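Local coordinates for glycoside hydrolase 15-related protein (Kribbella flavida, PDB 5Z3E), which hydrolyses the alpha-1,6-glucosidic linkage of isomaltose from its non-reducing end, releasing beta-D-glucose and D-glucose inside the cell, at residues Glu122-Leu130 / Tyr184-Pro192; Thr150-Val161 / Thr208-Val219. The protein carries 1 engineered substitution. All coordinates share one frame; numbering follows the deposited sequence.

The two contacts lie about 16 Å apart, centre to centre, and their segments alternate along the chain: helix 175-188, which ends in contact 1, is the helix between the two that pair in contact 2. They also touch directly. L130 CB packs 3.3 Å from Y153 OH, and L185 CD1 lies 3.6 Å from the backbone N of G154, where the helices of contact 2 come together. The centre of contact 2 is about 9 Å from the centre of the chain. The centre of contact 1 is about 20 Å from it. The T208 side chain of contact 2 is about 5 Å from that of D195, the predicted proton acceptor. In contact 1, the S125 side chain is about 4 Å from that of W145, a substrate-binding residue by similarity.

Contact 1 of 2, residues Glu122-Leu130 / Tyr184-Pro192; sequences EVPSNEGML and YLLAFWDRP
R191, Y184 and M129 bury the most surface between the loop 122-130 and the last part of helix 175-188 with the type I turn F188-R191 that follows, and each meets its partners differently. R191 reaches the loop as an extended arm: CG stands anti to the backbone N (chi1 -171°) and the chain runs straight on to NE, delivering the guanidinium edge to two acceptors. R191 grips P124 O end-on, with NH2 at 2.8 Å and NH1 on the same oxygen. N126 OD1 is held side-on by NE and by NH2, the latter bond nearly straight at 166°. Both oxygens lie in the guanidinium plane, and four N-H bonds to them hold the group's rotation; the N126 amide is turned 43° from that plane. M129 SD sits 3.9 Å above one face of the R191 guanidinium, towards its rim. Replacing R191 by an alanine removes all four donors, which is likely to leave P124 O and N126 OD1 without these mates and the N126 amide less firmly held.

M129 bends at chi2 and chi3, which carries CE over the centre of the F188 ring, 3.6 Å from the centroid and close to the ring normal. With SD above the same ring, this is a Met-aromatic contact as well as a CH-pi one. Y184 receives L130 CD1 over a face, 3.7 Å from the centroid, and its OH accepts a hydrogen bond from L130 N at 3.1 Å. Water 1 joins N126 ND2 to P192 O.

The contact ties the loop following helix 108-119 to the last part of helix 175-188 and the turn after it. P124 also packs on L114 and V118 of helix 108-119, and Y153 of helix 151-167 meets the Y184 ring edge-to-face.

Contact 2 of 2, residues Thr150-Val161 / Thr208-Val219; sequences TDGYGMWLWSVV and TLGAIHGGLVAV
V161 points CG1 anti to its backbone N (chi1 170°), which sets that methyl 3.6 Å from A218 O and turns CG2 towards V219. V161 CG2 meets V219 CG1 at 3.7 Å, the two side chains crossing at about a right angle. In this close, roughly parallel helix pair of the family 15 catalytic domain, an (alpha/alpha)6 barrel, the axes of the short segments 151-161 and 208-219 approach to 6.9 Å with their N-to-C directions 35° apart.

Glycines account for the closeness. G154 CA lies 4.1 Å from I212 CA, and a CB modelled on G154 would clash with A211 O and I212 CA. G215 is equally restricted, since a CB there would run into G154 O. Backbone therefore meets backbone: A211 O receives a CA-H...O contact from G154 CA. The side chain of L157 lies on the other glycine, its CB against G215 CA. Small A211 CB lies against D151 O and M155 CG, while A218 CB fits beside W158 CA and V161 CB.

At the N-terminal end, T150 OG1 faces two methyl groups, T208 CG2 at 3.4 Å and I212 CD1. Both carboxylate oxygens of D151 are engaged: OD2 in a salt bridge with R75, OD1 through water 3 with T208 OG1. The backbone N of D151, buried here, has no hydrogen-bond partner in the model. Further along the interface, the tightest CA-H...O contact runs from G215 CA to G154 O, 3.3 Å with 123° at the hydrogen.

Contact 1 of 2, residues Glu122-Leu130 / Tyr184-Pro192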
# COMPACT_ATOMS: atom_id res chain seq x y z
N GLU A 122 -24.49 -17.86 -6.41
CA GLU A 122 -25.05 -16.53 -6.62
C GLU A 122 -23.97 -15.51 -6.29
O GLU A 122 -23.98 -14.88 -5.22
CB GLU A 122 -26.31 -16.34 -5.78
CG GLU A 122 -27.41 -17.27 -6.17
CD GLU A 122 -28.61 -17.32 -5.26
OE1 GLU A 122 -28.61 -16.67 -4.18
OE2 GLU A 122 -29.53 -18.12 -5.65
N VAL A 123 -22.97 -15.39 -7.18
CA VAL A 123 -21.80 -14.62 -6.85
C VAL A 123 -22.20 -13.15 -6.67
O VAL A 123 -22.88 -12.58 -7.53
CB VAL A 123 -20.73 -14.76 -7.90
CG1 VAL A 123 -19.53 -13.86 -7.59
CG2 VAL A 123 -20.28 -16.23 -8.01
N PRO A 124 -21.80 -12.51 -5.58
CA PRO A 124 -22.21 -11.14 -5.35
C PRO A 124 -21.64 -10.20 -6.39
O PRO A 124 -20.49 -10.38 -6.83
CB PRO A 124 -21.67 -10.81 -3.95
CG PRO A 124 -20.79 -11.83 -3.66
CD PRO A 124 -21.06 -13.05 -4.40
N SER A 125 -22.39 -9.17 -6.69
CA SER A 125 -21.91 -8.07 -7.50
C SER A 125 -20.90 -7.23 -6.75
O SER A 125 -20.91 -7.19 -5.50
CB SER A 125 -23.11 -7.18 -7.85
OG SER A 125 -22.69 -5.95 -8.43
N ASN A 126 -20.08 -6.50 -7.48
CA ASN A 126 -19.18 -5.53 -6.87
C ASN A 126 -19.93 -4.59 -5.93
O ASN A 126 -19.36 -4.13 -4.93
CB ASN A 126 -18.47 -4.71 -7.93
CG ASN A 126 -17.40 -5.47 -8.65
OD1 ASN A 126 -17.07 -6.61 -8.29
ND2 ASN A 126 -16.84 -4.86 -9.64
N GLU A 127 -21.20 -4.29 -6.21
CA GLU A 127 -21.94 -3.35 -5.35
C GLU A 127 -22.14 -3.86 -3.92
O GLU A 127 -22.40 -3.08 -3.02
CB GLU A 127 -23.27 -2.96 -5.96
CG GLU A 127 -24.30 -4.06 -6.07
CD GLU A 127 -25.67 -3.59 -6.49
OE1 GLU A 127 -25.88 -2.36 -6.63
OE2 GLU A 127 -26.55 -4.45 -6.71
N GLY A 128 -22.03 -5.18 -3.71
CA GLY A 128 -22.23 -5.80 -2.42
C GLY A 128 -20.95 -6.09 -1.64
O GLY A 128 -21.02 -6.63 -0.54
N MET A 129 -19.80 -5.76 -2.20
CA MET A 129 -18.53 -6.15 -1.61
C MET A 129 -18.14 -5.22 -0.46
O MET A 129 -18.76 -4.19 -0.20
CB MET A 129 -17.47 -6.20 -2.71
CG MET A 129 -17.83 -7.19 -3.81
SD MET A 129 -18.00 -8.91 -3.27
CE MET A 129 -16.30 -9.36 -3.22
N LEU A 130 -17.08 -5.60 0.27
CA LEU A 130 -16.57 -4.73 1.32
C LEU A 130 -16.01 -3.45 0.70
O LEU A 130 -15.58 -3.44 -0.47
CB LEU A 130 -15.49 -5.43 2.15
CG LEU A 130 -15.90 -6.61 2.96
CD1 LEU A 130 -14.75 -7.13 3.78
CD2 LEU A 130 -17.04 -6.27 3.86
N TYR A 184 -12.41 -13.47 3.62
CA TYR A 184 -12.78 -12.66 2.47
C TYR A 184 -11.79 -12.86 1.33
O TYR A 184 -12.19 -13.08 0.17
CB TYR A 184 -12.84 -11.21 2.93
CG TYR A 184 -13.31 -10.22 1.89
CD1 TYR A 184 -14.62 -10.22 1.43
CD2 TYR A 184 -12.47 -9.23 1.40
CE1 TYR A 184 -15.07 -9.28 0.52
CE2 TYR A 184 -12.91 -8.27 0.50
CZ TYR A 184 -14.22 -8.29 0.07
OH TYR A 184 -14.75 -7.35 -0.76
N LEU A 185 -10.49 -12.76 1.62
CA LEU A 185 -9.49 -12.89 0.58
C LEU A 185 -9.40 -14.27 -0.01
O LEU A 185 -9.18 -14.42 -1.21
CB LEU A 185 -8.14 -12.43 1.09
CG LEU A 185 -8.02 -10.94 1.39
CD1 LEU A 185 -6.69 -10.64 2.02
CD2 LEU A 185 -8.26 -10.12 0.14
N LEU A 186 -9.58 -15.32 0.81
CA LEU A 186 -9.54 -16.67 0.26
C LEU A 186 -10.66 -16.86 -0.77
O LEU A 186 -10.50 -17.60 -1.73
CB LEU A 186 -9.63 -17.72 1.36
CG LEU A 186 -8.43 -17.82 2.28
CD1 LEU A 186 -8.73 -18.81 3.39
CD2 LEU A 186 -7.17 -18.23 1.56
N ALA A 187 -11.80 -16.21 -0.56
CA ALA A 187 -12.92 -16.31 -1.48
C ALA A 187 -12.76 -15.46 -2.73
O ALA A 187 -13.25 -15.85 -3.79
CB ALA A 187 -14.20 -15.92 -0.77
N PHE A 188 -12.12 -14.29 -2.62
CA PHE A 188 -12.22 -13.27 -3.66
C PHE A 188 -10.90 -12.83 -4.25
O PHE A 188 -10.86 -11.89 -5.05
CB PHE A 188 -13.04 -12.08 -3.15
CG PHE A 188 -14.45 -12.44 -2.80
CD1 PHE A 188 -15.30 -12.94 -3.76
CD2 PHE A 188 -14.93 -12.31 -1.51
CE1 PHE A 188 -16.58 -13.28 -3.46
CE2 PHE A 188 -16.21 -12.66 -1.20
CZ PHE A 188 -17.04 -13.15 -2.15
N TRP A 189 -9.80 -13.51 -3.94
CA TRP A 189 -8.50 -13.09 -4.43
C TRP A 189 -8.41 -13.03 -5.95
O TRP A 189 -7.65 -12.21 -6.47
CB TRP A 189 -7.41 -13.98 -3.88
CG TRP A 189 -7.47 -15.34 -4.43
CD1 TRP A 189 -8.16 -16.41 -3.92
CD2 TRP A 189 -6.82 -15.80 -5.61
NE1 TRP A 189 -7.97 -17.50 -4.71
CE2 TRP A 189 -7.15 -17.14 -5.76
CE3 TRP A 189 -6.00 -15.20 -6.58
CZ2 TRP A 189 -6.64 -17.92 -6.82
CZ3 TRP A 189 -5.52 -15.93 -7.63
CH2 TRP A 189 -5.86 -17.26 -7.75
N ASP A 190 -9.14 -13.89 -6.65
CA ASP A 190 -9.01 -14.04 -8.08
C ASP A 190 -10.05 -13.24 -8.85
O ASP A 190 -10.12 -13.36 -10.09
CB ASP A 190 -9.06 -15.49 -8.51
CG ASP A 190 -10.34 -16.17 -8.19
OD1 ASP A 190 -11.10 -15.70 -7.34
OD2 ASP A 190 -10.58 -17.25 -8.85
N ARG A 191 -10.79 -12.39 -8.17
CA ARG A 191 -11.79 -11.55 -8.80
C ARG A 191 -11.16 -10.29 -9.40
O ARG A 191 -10.33 -9.66 -8.77
CB ARG A 191 -12.77 -11.13 -7.71
CG ARG A 191 -13.98 -10.45 -8.15
CD ARG A 191 -14.87 -10.21 -6.93
NE ARG A 191 -16.01 -9.44 -7.26
CZ ARG A 191 -17.27 -9.83 -7.10
NH1 ARG A 191 -17.57 -11.06 -6.65
NH2 ARG A 191 -18.16 -8.97 -7.35
N PRO A 192 -11.60 -9.89 -10.61
CA PRO A 192 -11.23 -8.57 -11.13
C PRO A 192 -11.63 -7.47 -10.15
O PRO A 192 -12.66 -7.57 -9.47
CB PRO A 192 -12.03 -8.48 -12.44
CG PRO A 192 -12.23 -9.92 -12.88
CD PRO A 192 -12.41 -10.66 -11.58
O HOH W 1 -14.66 -6.37 -10.89
O HOH W 2 -13.37 -5.12 -1.04

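Contact 2 of 2, residues Thr150-Val161 / Thr208-Val219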
# COMPACT_ATOMS: atom_id res chain seq x y z
N THR A 150 -9.56 -5.07 -3.53
CA THR A 150 -9.22 -6.05 -2.51
C THR A 150 -7.84 -5.86 -1.90
O THR A 150 -7.50 -6.53 -0.93
CB THR A 150 -9.35 -7.45 -3.09
OG1 THR A 150 -8.60 -7.47 -4.29
CG2 THR A 150 -10.82 -7.82 -3.32
N ASP A 151 -7.02 -4.97 -2.46
CA ASP A 151 -5.62 -4.86 -2.01
C ASP A 151 -5.50 -4.49 -0.55
O ASP A 151 -4.59 -4.98 0.14
CB ASP A 151 -4.83 -3.85 -2.86
CG ASP A 151 -5.37 -2.46 -2.79
OD1 ASP A 151 -6.49 -2.25 -3.29
OD2 ASP A 151 -4.69 -1.60 -2.20
N GLY A 152 -6.35 -3.60 -0.06
CA GLY A 152 -6.16 -3.07 1.27
C GLY A 152 -6.28 -4.12 2.36
O GLY A 152 -5.60 -4.05 3.38
N TYR A 153 -7.14 -5.11 2.15
CA TYR A 153 -7.29 -6.18 3.11
C TYR A 153 -6.03 -7.03 3.18
O TYR A 153 -5.63 -7.47 4.26
CB TYR A 153 -8.55 -7.03 2.76
CG TYR A 153 -9.81 -6.18 2.82
CD1 TYR A 153 -10.39 -5.85 4.04
CD2 TYR A 153 -10.40 -5.64 1.69
CE1 TYR A 153 -11.46 -4.98 4.12
CE2 TYR A 153 -11.46 -4.77 1.76
CZ TYR A 153 -11.99 -4.41 2.99
OH TYR A 153 -13.01 -3.52 3.15
N GLY A 154 -5.39 -7.27 2.03
CA GLY A 154 -4.12 -7.98 2.03
C GLY A 154 -3.03 -7.19 2.71
O GLY A 154 -2.23 -7.73 3.49
N MET A 155 -2.95 -5.89 2.43
CA MET A 155 -1.97 -5.05 3.08
C MET A 155 -2.15 -5.05 4.57
O MET A 155 -1.16 -5.08 5.32
CB MET A 155 -2.02 -3.63 2.53
CG MET A 155 -1.78 -3.56 1.05
SD MET A 155 -1.33 -1.91 0.58
CE MET A 155 -1.34 -2.02 -1.20
N TRP A 156 -3.39 -5.01 5.06
CA TRP A 156 -3.58 -4.95 6.50
C TRP A 156 -3.04 -6.22 7.16
O TRP A 156 -2.36 -6.15 8.18
CB TRP A 156 -5.04 -4.73 6.88
CG TRP A 156 -5.14 -4.64 8.38
CD1 TRP A 156 -4.52 -3.73 9.16
CD2 TRP A 156 -5.74 -5.57 9.28
NE1 TRP A 156 -4.72 -3.98 10.48
CE2 TRP A 156 -5.46 -5.13 10.59
CE3 TRP A 156 -6.51 -6.74 9.12
CZ2 TRP A 156 -5.95 -5.78 11.73
CZ3 TRP A 156 -6.98 -7.38 10.25
CH2 TRP A 156 -6.70 -6.90 11.54
N LEU A 157 -3.34 -7.39 6.58
CA LEU A 157 -2.81 -8.63 7.14
C LEU A 157 -1.29 -8.58 7.22
O LEU A 157 -0.69 -8.95 8.24
CB LEU A 157 -3.24 -9.81 6.28
CG LEU A 157 -4.73 -10.16 6.36
CD1 LEU A 157 -4.99 -11.35 5.44
CD2 LEU A 157 -5.18 -10.48 7.78
N TRP A 158 -0.63 -8.17 6.14
CA TRP A 158 0.82 -8.01 6.16
C TRP A 158 1.25 -7.08 7.28
O TRP A 158 2.18 -7.36 8.05
CB TRP A 158 1.31 -7.52 4.79
CG TRP A 158 2.67 -6.90 4.82
CD1 TRP A 158 3.88 -7.53 4.93
CD2 TRP A 158 2.96 -5.49 4.85
NE1 TRP A 158 4.89 -6.59 5.00
CE2 TRP A 158 4.35 -5.34 4.95
CE3 TRP A 158 2.18 -4.34 4.74
CZ2 TRP A 158 4.97 -4.08 4.98
CZ3 TRP A 158 2.77 -3.10 4.76
CH2 TRP A 158 4.16 -2.99 4.87
N SER A 159 0.60 -5.93 7.38
CA SER A 159 0.99 -4.91 8.34
C SER A 159 0.86 -5.38 9.78
O SER A 159 1.76 -5.19 10.61
CB SER A 159 0.16 -3.65 8.09
OG SER A 159 0.35 -2.67 9.07
N VAL A 160 -0.28 -5.97 10.13
CA VAL A 160 -0.51 -6.34 11.52
C VAL A 160 0.42 -7.47 11.94
O VAL A 160 0.96 -7.46 13.05
CB VAL A 160 -2.02 -6.63 11.79
CG1 VAL A 160 -2.52 -7.90 11.14
CG2 VAL A 160 -2.28 -6.65 13.28
N VAL A 161 0.65 -8.45 11.06
CA VAL A 161 1.57 -9.53 11.38
C VAL A 161 2.97 -8.98 11.56
O VAL A 161 3.70 -9.36 12.50
CB VAL A 161 1.53 -10.61 10.29
CG1 VAL A 161 2.66 -11.62 10.47
CG2 VAL A 161 0.19 -11.34 10.30
N THR A 208 -2.18 -5.63 -6.88
CA THR A 208 -3.29 -6.06 -6.03
C THR A 208 -3.13 -7.53 -5.65
O THR A 208 -3.18 -7.89 -4.47
CB THR A 208 -4.64 -5.79 -6.70
OG1 THR A 208 -4.75 -4.39 -6.89
CG2 THR A 208 -5.78 -6.34 -5.87
N LEU A 209 -2.90 -8.37 -6.65
CA LEU A 209 -2.56 -9.77 -6.40
C LEU A 209 -1.38 -9.85 -5.46
O LEU A 209 -1.35 -10.69 -4.55
CB LEU A 209 -2.27 -10.48 -7.71
CG LEU A 209 -3.49 -10.68 -8.61
CD1 LEU A 209 -3.03 -11.06 -10.02
CD2 LEU A 209 -4.42 -11.74 -8.05
N GLY A 210 -0.37 -9.00 -5.65
CA GLY A 210 0.78 -9.00 -4.80
C GLY A 210 0.45 -8.65 -3.36
O GLY A 210 0.94 -9.31 -2.43
N ALA A 211 -0.36 -7.62 -3.14
CA ALA A 211 -0.76 -7.24 -1.79
C ALA A 211 -1.46 -8.40 -1.09
O ALA A 211 -1.23 -8.67 0.09
CB ALA A 211 -1.67 -6.03 -1.85
N ILE A 212 -2.38 -9.07 -1.81
CA ILE A 212 -3.08 -10.21 -1.24
C ILE A 212 -2.08 -11.31 -0.88
O ILE A 212 -2.13 -11.87 0.21
CB ILE A 212 -4.19 -10.69 -2.19
CG1 ILE A 212 -5.22 -9.59 -2.41
CG2 ILE A 212 -4.81 -11.97 -1.65
CD1 ILE A 212 -6.25 -9.92 -3.46
N HIS A 213 -1.19 -11.63 -1.81
CA HIS A 213 -0.14 -12.60 -1.56
C HIS A 213 0.64 -12.27 -0.31
O HIS A 213 0.90 -13.14 0.52
CB HIS A 213 0.78 -12.66 -2.78
CG HIS A 213 1.95 -13.58 -2.62
ND1 HIS A 213 3.14 -13.21 -2.02
CD2 HIS A 213 2.12 -14.86 -3.00
CE1 HIS A 213 3.96 -14.26 -2.06
NE2 HIS A 213 3.38 -15.28 -2.64
N GLY A 214 1.08 -11.02 -0.18
CA GLY A 214 1.86 -10.65 0.97
C GLY A 214 1.12 -10.88 2.27
O GLY A 214 1.70 -11.37 3.26
N GLY A 215 -0.16 -10.52 2.32
CA GLY A 215 -0.94 -10.76 3.51
C GLY A 215 -1.13 -12.23 3.82
O GLY A 215 -1.05 -12.64 4.98
N LEU A 216 -1.43 -13.02 2.80
CA LEU A 216 -1.65 -14.45 2.99
C LEU A 216 -0.39 -15.17 3.43
O LEU A 216 -0.43 -16.03 4.31
CB LEU A 216 -2.23 -15.07 1.73
CG LEU A 216 -3.64 -14.62 1.35
CD1 LEU A 216 -4.07 -15.31 0.07
CD2 LEU A 216 -4.65 -14.85 2.46
N VAL A 217 0.76 -14.84 2.83
CA VAL A 217 2.00 -15.45 3.27
C VAL A 217 2.33 -15.01 4.70
O VAL A 217 2.81 -15.82 5.50
CB VAL A 217 3.15 -15.17 2.29
CG1 VAL A 217 4.48 -15.63 2.84
CG2 VAL A 217 2.88 -15.84 0.96
N ALA A 218 2.05 -13.75 5.04
CA ALA A 218 2.33 -13.28 6.39
C ALA A 218 1.57 -14.13 7.41
O ALA A 218 2.15 -14.58 8.40
CB ALA A 218 2.00 -11.81 6.52
N VAL A 219 0.27 -14.34 7.21
CA VAL A 219 -0.46 -15.13 8.20
C VAL A 219 -0.15 -16.61 8.10
O VAL A 219 -0.11 -17.29 9.14
CB VAL A 219 -2.00 -14.89 8.15
CG1 VAL A 219 -2.33 -13.46 8.53
CG2 VAL A 219 -2.63 -15.26 6.81
O HOH W 3 -6.91 -3.21 -5.79